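Local coordinates for protein Cwp19 (Clostridioides difficile, PDB 5OQ3) that probably cleaves peptidoglycan glycan strands with this TIM-barrel glycoside hydrolase domain, the full-length protein perhaps also acting as an amidase, at residues P289-P294 with A307-E312. Numbering follows the deposited sequence.
Sequences PQLYWP and AWWANE
Pro-289 packs on one face of the Trp-309 indole, a clear case of proline-aromatic packing between a loop and segment 307-312. Trp-308 supplies the backing: its CZ3 lies 3.4 Å above the plane of the Trp-309 ring, over the centre, on the face turned away from the proline. Trp-309 does the touching. With CG anti to its own carbonyl carbon (chi1 -76°), its indole leans off the helix and presents the other face to Pro-289. Pro-289 CB sits 3.6 Å from the centroid of the five-membered ring of Trp-309, 16° off the normal, a CH-pi contact, and approaches Trp-309 CE2 to 3.5 Å. Pro-289 CG spreads the contact toward CG and CD2 of the indole, so two carbons of the pyrrolidine lie over its five-membered part. Leu-291 arrives obliquely, its CD2 3.8 Å from Trp-309 NE1. That nitrogen is buried yet satisfied by Gly-248 O, a bond that should help fix the rotation of the indole. Further along, Glu-312 lays CG over one face of the Trp-308 ring. The contact thus joins the loop after barrel strand 286-287 to helix 302-313, which follows it in the (beta/alpha)8 fold, with Leu-320 of strand 319-324 touching both Pro-289 and Trp-309 and helix 275-280 flanking the tryptophans.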
loop_
_atom_site.group_PDB
_atom_site.type_symbol
_atom_site.label_atom_id
_atom_site.label_comp_id
_atom_site.label_asym_id
_atom_site.label_seq_id
_atom_site.Cartn_x
_atom_site.Cartn_y
_atom_site.Cartn_z
ATOM N N PRO A 289 -6.971 -0.742 6.895
ATOM C CA PRO A 289 -6.607 -2.061 7.365
ATOM C C PRO A 289 -7.053 -3.114 6.354
ATOM O O PRO A 289 -8.172 -3.063 5.820
ATOM C CB PRO A 289 -7.356 -2.184 8.702
ATOM C CG PRO A 289 -8.448 -1.149 8.618
ATOM C CD PRO A 289 -7.956 -0.061 7.745
ATOM N N GLN A 290 -6.172 -4.110 6.135
ATOM C CA GLN A 290 -6.456 -5.178 5.182
ATOM C C GLN A 290 -7.198 -6.296 5.907
ATOM O O GLN A 290 -6.606 -7.142 6.587
ATOM C CB GLN A 290 -5.118 -5.662 4.594
ATOM C CG GLN A 290 -4.482 -4.575 3.771
ATOM C CD GLN A 290 -3.108 -4.941 3.197
ATOM O OE1 GLN A 290 -2.672 -6.077 3.177
ATOM N NE2 GLN A 290 -2.432 -3.939 2.692
ATOM N N LEU A 291 -8.531 -6.251 5.786
ATOM C CA LEU A 291 -9.391 -7.233 6.436
ATOM C C LEU A 291 -9.757 -8.313 5.463
ATOM O O LEU A 291 -10.937 -8.547 5.153
ATOM C CB LEU A 291 -10.628 -6.539 7.034
ATOM C CG LEU A 291 -10.347 -5.382 8.010
ATOM C CD1 LEU A 291 -11.662 -4.992 8.704
ATOM C CD2 LEU A 291 -9.270 -5.695 9.024
ATOM N N TYR A 292 -8.745 -9.078 5.080
ATOM C CA TYR A 292 -8.908 -10.069 4.032
ATOM C C TYR A 292 -9.307 -11.423 4.605
ATOM O O TYR A 292 -8.674 -12.452 4.323
ATOM C CB TYR A 292 -7.611 -10.171 3.209
ATOM C CG TYR A 292 -7.068 -8.906 2.580
ATOM C CD1 TYR A 292 -7.869 -7.802 2.308
ATOM C CD2 TYR A 292 -5.751 -8.859 2.160
ATOM C CE1 TYR A 292 -7.359 -6.695 1.655
ATOM C CE2 TYR A 292 -5.234 -7.737 1.532
ATOM C CZ TYR A 292 -6.057 -6.664 1.249
ATOM O OH TYR A 292 -5.571 -5.552 0.610
ATOM N N TRP A 293 -10.406 -11.424 5.357
ATOM C CA TRP A 293 -10.905 -12.619 5.969
ATOM C C TRP A 293 -12.436 -12.624 5.872
ATOM O O TRP A 293 -13.066 -11.574 5.810
ATOM C CB TRP A 293 -10.534 -12.640 7.447
ATOM C CG TRP A 293 -9.042 -12.688 7.698
ATOM C CD1 TRP A 293 -8.193 -13.754 7.478
ATOM C CD2 TRP A 293 -8.225 -11.642 8.225
ATOM N NE1 TRP A 293 -6.918 -13.431 7.839
ATOM C CE2 TRP A 293 -6.904 -12.144 8.310
ATOM C CE3 TRP A 293 -8.481 -10.340 8.670
ATOM C CZ2 TRP A 293 -5.855 -11.389 8.816
ATOM C CZ3 TRP A 293 -7.430 -9.583 9.150
ATOM C CH2 TRP A 293 -6.130 -10.102 9.204
ATOM N N PRO A 294 -13.046 -13.808 5.925
ATOM C CA PRO A 294 -14.500 -13.924 6.014
ATOM C C PRO A 294 -15.066 -13.518 7.360
ATOM O O PRO A 294 -14.404 -13.604 8.402
ATOM C CB PRO A 294 -14.776 -15.414 5.780
ATOM C CG PRO A 294 -13.504 -15.980 5.320
ATOM C CD PRO A 294 -12.411 -15.127 5.832
ATOM N N ALA A 307 -15.492 -3.549 13.678
ATOM C CA ALA A 307 -15.846 -2.840 14.912
ATOM C C ALA A 307 -14.640 -2.273 15.640
ATOM O O ALA A 307 -14.643 -1.136 16.118
ATOM C CB ALA A 307 -16.648 -3.734 15.824
ATOM N N TRP A 308 -13.601 -3.090 15.711
ATOM C CA TRP A 308 -12.383 -2.688 16.401
ATOM C C TRP A 308 -11.735 -1.478 15.714
ATOM O O TRP A 308 -11.360 -0.492 16.372
ATOM C CB TRP A 308 -11.397 -3.887 16.511
ATOM C CG TRP A 308 -10.221 -3.537 17.384
ATOM C CD1 TRP A 308 -10.162 -3.656 18.753
ATOM C CD2 TRP A 308 -8.941 -2.970 16.959
ATOM N NE1 TRP A 308 -8.938 -3.216 19.192
ATOM C CE2 TRP A 308 -8.173 -2.789 18.133
ATOM C CE3 TRP A 308 -8.401 -2.618 15.722
ATOM C CZ2 TRP A 308 -6.916 -2.254 18.115
ATOM C CZ3 TRP A 308 -7.148 -2.108 15.697
ATOM C CH2 TRP A 308 -6.408 -1.919 16.890
ATOM N N TRP A 309 -11.616 -1.539 14.395
ATOM C CA TRP A 309 -11.033 -0.439 13.642
ATOM C C TRP A 309 -11.891 0.812 13.651
ATOM O O TRP A 309 -11.353 1.934 13.751
ATOM C CB TRP A 309 -10.716 -0.899 12.222
ATOM C CG TRP A 309 -9.491 -1.768 12.143
ATOM C CD1 TRP A 309 -9.428 -3.099 11.918
ATOM C CD2 TRP A 309 -8.146 -1.324 12.290
ATOM N NE1 TRP A 309 -8.116 -3.513 11.944
ATOM C CE2 TRP A 309 -7.316 -2.431 12.159
ATOM C CE3 TRP A 309 -7.567 -0.075 12.473
ATOM C CZ2 TRP A 309 -5.927 -2.349 12.238
ATOM C CZ3 TRP A 309 -6.156 0.015 12.570
ATOM C CH2 TRP A 309 -5.370 -1.118 12.434
ATOM N N ALA A 310 -13.219 0.658 13.591
ATOM C CA ALA A 310 -14.084 1.816 13.702
ATOM C C ALA A 310 -13.868 2.534 15.015
ATOM O O ALA A 310 -13.782 3.755 15.065
ATOM C CB ALA A 310 -15.542 1.408 13.543
ATOM N N ASN A 311 -13.713 1.782 16.082
ATOM C CA ASN A 311 -13.431 2.375 17.377
ATOM C C ASN A 311 -12.056 3.085 17.412
ATOM O O ASN A 311 -11.911 4.168 18.022
ATOM C CB ASN A 311 -13.532 1.316 18.490
ATOM C CG ASN A 311 -13.332 1.926 19.858
ATOM O OD1 ASN A 311 -14.187 2.689 20.332
ATOM N ND2 ASN A 311 -12.187 1.640 20.479
ATOM N N GLU A 312 -11.055 2.507 16.781
ATOM C CA GLU A 312 -9.708 3.133 16.733
ATOM C C GLU A 312 -9.697 4.542 16.186
ATOM O O GLU A 312 -8.913 5.354 16.664
ATOM C CB GLU A 312 -8.741 2.283 15.896
ATOM C CG GLU A 312 -8.222 1.024 16.526
ATOM C CD GLU A 312 -7.435 1.327 17.808
ATOM O OE1 GLU A 312 -6.303 1.900 17.770
ATOM O OE2 GLU A 312 -7.977 1.011 18.842
#